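Local structure of extracellular solute-binding protein family 1 (Kribbella flavida, 5IXP) at residues 143-155 / 202-214. The protein probably captures a solute outside the cell, as yet unidentified, and delivers it to an ABC transporter for uptake. Residues are numbered along the deposited sequence; the frame is centred on the assembly and turned at random.
Sequences DWTSYFAAGRRFK and DQIVAATEDGLSA
Helix 144-155 runs almost parallel to helix 202-209, their axes 5° apart and 10.8 Å at closest approach, and Phe148 lies opposite Ala207, Gly151 opposite Leu212. The Phe148 ring bridges this wide spacing. Its CD1 rests on Ala207 CB at 3.8 Å, and its CD2 meets Gln203 CG at 3.7 Å, with ring and amide planes well tilted against each other. With CG anti to its own backbone N (chi1 -170°) and the chain extended beyond, Gln203 crosses the Phe148 ring at a slant and brings NE2 past the ring edge to Thr145 OG1, a 3.0 Å hydrogen bond that lies close to the amide plane but is bent to 143° at the hydrogen. Replacing Gln203 by an alanine is likely to uncover the side of the Phe148 ring that CG packs on and to leave Thr145 OG1 without this amide donor.

Helix 202-209 ends in a Schellman motif, with Gly211 at positive phi in the C-prime position, and the chain then continues to Leu212, whose methyl groups reach the other helix. Leu212 CD2 packs 3.7 Å from Phe148 O, and CD1 lies against the Gly151 backbone; a CB on Gly151 would come very close to CD2. At the exposed margin Arg152 and Asp210 are too far apart for a direct salt bridge; instead a water accepts from Arg152 NH1 and donates to Asp210 OD2. Lys155 lays its aliphatic chain along the turn, CE 3.3 Å from Gly211 O, while its NZ bonds to Met158 O and Ser161 O.

Helix 167-175 adds Met174, which touches Gln203 and Ile204. Tyr147 OH bonds to Thr234 OG1, and Val205 and Thr208 pack on helix 356-371, which joins the helix pair to strand 232-238 on the one hand and to helix 356-371 on the other within the periplasmic-binding-protein fold.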
loop_
_atom_site.group_PDB
_atom_site.type_symbol
_atom_site.label_atom_id
_atom_site.label_comp_id
_atom_site.label_asym_id
_atom_site.label_seq_id
_atom_site.Cartn_x
_atom_site.Cartn_y
_atom_site.Cartn_z
ATOM N N ASP A 143 8.571 17.797 0.206
ATOM C CA ASP A 143 8.567 17.287 -1.154
ATOM C C ASP A 143 9.805 16.422 -1.355
ATOM O O ASP A 143 10.712 16.392 -0.517
ATOM C CB ASP A 143 8.515 18.425 -2.174
ATOM C CG ASP A 143 9.532 19.502 -1.894
ATOM O OD1 ASP A 143 10.718 19.189 -1.721
ATOM O OD2 ASP A 143 9.143 20.681 -1.844
ATOM N N TRP A 144 9.844 15.721 -2.491
ATOM C CA TRP A 144 10.926 14.765 -2.705
ATOM C C TRP A 144 12.261 15.470 -2.895
ATOM O O TRP A 144 13.302 14.975 -2.446
ATOM C CB TRP A 144 10.594 13.851 -3.889
ATOM C CG TRP A 144 9.471 12.929 -3.530
ATOM C CD1 TRP A 144 8.158 13.023 -3.918
ATOM C CD2 TRP A 144 9.550 11.808 -2.647
ATOM N NE1 TRP A 144 7.424 12.012 -3.342
ATOM C CE2 TRP A 144 8.253 11.255 -2.553
ATOM C CE3 TRP A 144 10.594 11.216 -1.922
ATOM C CZ2 TRP A 144 7.974 10.128 -1.767
ATOM C CZ3 TRP A 144 10.321 10.105 -1.141
ATOM C CH2 TRP A 144 9.022 9.566 -1.071
ATOM N N THR A 145 12.255 16.635 -3.536
ATOM C CA THR A 145 13.499 17.387 -3.684
ATOM C C THR A 145 14.109 17.696 -2.317
ATOM O O THR A 145 15.310 17.501 -2.100
ATOM C CB THR A 145 13.237 18.663 -4.478
ATOM O OG1 THR A 145 12.794 18.311 -5.795
ATOM C CG2 THR A 145 14.509 19.489 -4.595
ATOM N N SER A 146 13.279 18.139 -1.370
ATOM C CA SER A 146 13.765 18.403 -0.014
ATOM C C SER A 146 14.202 17.120 0.688
ATOM O O SER A 146 15.173 17.123 1.455
ATOM C CB SER A 146 12.682 19.110 0.798
ATOM O OG SER A 146 12.332 20.347 0.201
ATOM N N TYR A 147 13.480 16.020 0.458
ATOM C CA TYR A 147 13.875 14.735 1.032
ATOM C C TYR A 147 15.276 14.328 0.571
ATOM O O TYR A 147 16.126 13.941 1.385
ATOM C CB TYR A 147 12.832 13.679 0.655
ATOM C CG TYR A 147 13.148 12.267 1.083
ATOM C CD1 TYR A 147 12.922 11.845 2.395
ATOM C CD2 TYR A 147 13.646 11.350 0.170
ATOM C CE1 TYR A 147 13.194 10.528 2.786
ATOM C CE2 TYR A 147 13.919 10.043 0.541
ATOM C CZ TYR A 147 13.693 9.640 1.845
ATOM O OH TYR A 147 13.965 8.348 2.189
ATOM N N PHE A 148 15.543 14.419 -0.734
ATOM C CA PHE A 148 16.867 14.044 -1.232
ATOM C C PHE A 148 17.934 15.051 -0.812
ATOM O O PHE A 148 19.074 14.669 -0.524
ATOM C CB PHE A 148 16.831 13.886 -2.752
ATOM C CG PHE A 148 15.945 12.745 -3.218
ATOM C CD1 PHE A 148 16.112 11.461 -2.705
ATOM C CD2 PHE A 148 14.935 12.966 -4.145
ATOM C CE1 PHE A 148 15.287 10.404 -3.125
ATOM C CE2 PHE A 148 14.105 11.924 -4.565
ATOM C CZ PHE A 148 14.279 10.636 -4.061
ATOM N N ALA A 149 17.590 16.339 -0.784
ATOM C CA ALA A 149 18.546 17.331 -0.300
ATOM C C ALA A 149 18.943 17.048 1.146
ATOM O O ALA A 149 20.125 17.131 1.497
ATOM C CB ALA A 149 17.961 18.737 -0.437
ATOM N N ALA A 150 17.970 16.713 2.000
ATOM C CA ALA A 150 18.303 16.320 3.365
ATOM C C ALA A 150 19.162 15.061 3.371
ATOM O O ALA A 150 20.073 14.921 4.194
ATOM C CB ALA A 150 17.028 16.104 4.186
ATOM N N GLY A 151 18.891 14.133 2.455
ATOM C CA GLY A 151 19.711 12.932 2.376
ATOM C C GLY A 151 21.155 13.222 2.006
ATOM O O GLY A 151 22.077 12.583 2.516
ATOM N N ARG A 152 21.369 14.163 1.089
ATOM C CA ARG A 152 22.737 14.522 0.725
ATOM C C ARG A 152 23.447 15.208 1.884
ATOM O O ARG A 152 24.629 14.942 2.140
ATOM C CB ARG A 152 22.733 15.403 -0.524
ATOM C CG ARG A 152 22.256 14.652 -1.762
ATOM C CD ARG A 152 22.521 15.418 -3.033
ATOM N NE ARG A 152 21.977 16.774 -2.956
ATOM C CZ ARG A 152 20.742 17.107 -3.313
ATOM N NH1 ARG A 152 19.904 16.181 -3.778
ATOM N NH2 ARG A 152 20.343 18.370 -3.203
ATOM N N ARG A 153 22.740 16.096 2.589
ATOM C CA ARG A 153 23.272 16.679 3.815
ATOM C C ARG A 153 23.652 15.588 4.810
ATOM O O ARG A 153 24.751 15.605 5.383
ATOM C CB ARG A 153 22.235 17.638 4.409
ATOM C CG ARG A 153 22.518 18.081 5.826
ATOM C CD ARG A 153 21.372 18.909 6.420
ATOM N NE ARG A 153 21.555 19.081 7.859
ATOM C CZ ARG A 153 20.708 19.719 8.664
ATOM N NH1 ARG A 153 19.592 20.253 8.179
ATOM N NH2 ARG A 153 20.975 19.814 9.962
ATOM N N PHE A 154 22.748 14.628 5.024
ATOM C CA PHE A 154 23.030 13.488 5.891
ATOM C C PHE A 154 24.254 12.723 5.414
ATOM O O PHE A 154 25.164 12.431 6.198
ATOM C CB PHE A 154 21.806 12.558 5.945
ATOM C CG PHE A 154 22.036 11.282 6.722
ATOM C CD1 PHE A 154 21.813 11.242 8.093
ATOM C CD2 PHE A 154 22.462 10.123 6.085
ATOM C CE1 PHE A 154 22.025 10.074 8.819
ATOM C CE2 PHE A 154 22.678 8.955 6.802
ATOM C CZ PHE A 154 22.456 8.929 8.171
ATOM N N LYS A 155 24.279 12.369 4.127
ATOM C CA LYS A 155 25.343 11.521 3.599
ATOM C C LYS A 155 26.705 12.182 3.754
ATOM O O LYS A 155 27.708 11.503 4.021
ATOM C CB LYS A 155 25.063 11.207 2.131
ATOM C CG LYS A 155 25.975 10.165 1.535
ATOM C CD LYS A 155 25.814 8.850 2.253
ATOM C CE LYS A 155 26.743 7.799 1.676
ATOM N NZ LYS A 155 27.356 6.995 2.762
ATOM N N ASP A 202 14.997 10.066 -13.173
ATOM C CA ASP A 202 16.249 10.816 -13.104
ATOM C C ASP A 202 16.572 11.233 -11.677
ATOM O O ASP A 202 17.732 11.172 -11.251
ATOM C CB ASP A 202 16.194 12.047 -14.007
ATOM C CG ASP A 202 16.288 11.693 -15.475
ATOM O OD1 ASP A 202 16.722 10.570 -15.792
ATOM O OD2 ASP A 202 15.939 12.540 -16.310
ATOM N N GLN A 203 15.557 11.661 -10.921
ATOM C CA GLN A 203 15.807 12.150 -9.569
ATOM C C GLN A 203 16.245 11.021 -8.638
ATOM O O GLN A 203 17.127 11.217 -7.791
ATOM C CB GLN A 203 14.559 12.856 -9.037
ATOM C CG GLN A 203 14.771 13.617 -7.750
ATOM C CD GLN A 203 13.603 14.549 -7.434
ATOM O OE1 GLN A 203 12.477 14.318 -7.872
ATOM N NE2 GLN A 203 13.876 15.615 -6.684
ATOM N N ILE A 204 15.643 9.834 -8.769
ATOM C CA ILE A 204 16.069 8.712 -7.942
ATOM C C ILE A 204 17.443 8.221 -8.369
ATOM O O ILE A 204 18.281 7.883 -7.524
ATOM C CB ILE A 204 15.032 7.579 -7.993
ATOM C CG1 ILE A 204 13.706 8.097 -7.471
ATOM C CG2 ILE A 204 15.497 6.375 -7.162
ATOM C CD1 ILE A 204 12.594 7.091 -7.619
ATOM N N VAL A 205 17.692 8.143 -9.679
ATOM C CA VAL A 205 19.019 7.745 -10.140
ATOM C C VAL A 205 20.076 8.706 -9.604
ATOM O O VAL A 205 21.136 8.282 -9.125
ATOM C CB VAL A 205 19.055 7.653 -11.676
ATOM C CG1 VAL A 205 20.488 7.535 -12.168
ATOM C CG2 VAL A 205 18.227 6.453 -12.149
ATOM N N ALA A 206 19.794 10.010 -9.641
ATOM C CA ALA A 206 20.760 10.965 -9.107
ATOM C C ALA A 206 21.005 10.718 -7.623
ATOM O O ALA A 206 22.141 10.825 -7.148
ATOM C CB ALA A 206 20.287 12.396 -9.357
ATOM N N ALA A 207 19.953 10.362 -6.877
ATOM C CA ALA A 207 20.125 10.019 -5.470
ATOM C C ALA A 207 21.042 8.810 -5.301
ATOM O O ALA A 207 21.896 8.794 -4.404
ATOM C CB ALA A 207 18.762 9.757 -4.822
ATOM N N THR A 208 20.879 7.779 -6.144
ATOM C CA THR A 208 21.767 6.621 -6.044
ATOM C C THR A 208 23.200 7.013 -6.370
ATOM O O THR A 208 24.143 6.531 -5.733
ATOM C CB THR A 208 21.314 5.472 -6.960
ATOM O OG1 THR A 208 21.487 5.825 -8.344
ATOM C CG2 THR A 208 19.859 5.088 -6.695
ATOM N N GLU A 209 23.386 7.892 -7.354
ATOM C CA GLU A 209 24.736 8.354 -7.662
ATOM C C GLU A 209 25.328 9.159 -6.513
ATOM O O GLU A 209 26.554 9.233 -6.373
ATOM C CB GLU A 209 24.729 9.178 -8.945
ATOM C CG GLU A 209 24.396 8.363 -10.170
ATOM C CD GLU A 209 24.162 9.221 -11.391
ATOM O OE1 GLU A 209 24.018 10.455 -11.235
ATOM O OE2 GLU A 209 24.125 8.655 -12.505
ATOM N N ASP A 210 24.487 9.767 -5.689
ATOM C CA ASP A 210 24.952 10.507 -4.527
ATOM C C ASP A 210 25.107 9.623 -3.295
ATOM O O ASP A 210 25.363 10.145 -2.206
ATOM C CB ASP A 210 24.003 11.672 -4.231
ATOM C CG ASP A 210 23.983 12.706 -5.349
ATOM O OD1 ASP A 210 25.005 12.826 -6.060
ATOM O OD2 ASP A 210 22.954 13.398 -5.517
ATOM N N GLY A 211 24.972 8.305 -3.443
ATOM C CA GLY A 211 25.181 7.395 -2.334
ATOM C C GLY A 211 24.027 7.300 -1.367
ATOM O O GLY A 211 24.206 6.817 -0.245
ATOM N N LEU A 212 22.834 7.735 -1.766
ATOM C CA LEU A 212 21.716 7.789 -0.832
ATOM C C LEU A 212 21.035 6.444 -0.632
ATOM O O LEU A 212 20.255 6.307 0.316
ATOM C CB LEU A 212 20.691 8.822 -1.305
ATOM C CG LEU A 212 20.861 10.266 -0.803
ATOM C CD1 LEU A 212 22.296 10.717 -0.733
ATOM C CD2 LEU A 212 20.023 11.241 -1.614
ATOM N N SER A 213 21.313 5.452 -1.474
ATOM C CA SER A 213 20.635 4.164 -1.407
ATOM C C SER A 213 21.520 3.111 -0.757
ATOM O O SER A 213 22.709 3.013 -1.059
ATOM C CB SER A 213 20.230 3.673 -2.800
ATOM O OG SER A 213 19.686 2.362 -2.720
ATOM N N ALA A 214 20.923 2.308 0.117
ATOM C CA ALA A 214 21.615 1.142 0.650
ATOM C C ALA A 214 21.610 -0.036 -0.316
ATOM O O ALA A 214 22.295 -1.028 -0.052
ATOM C CB ALA A 214 20.993 0.728 1.985
HETATM O O HOH W 1 20.442 13.572 -4.727
#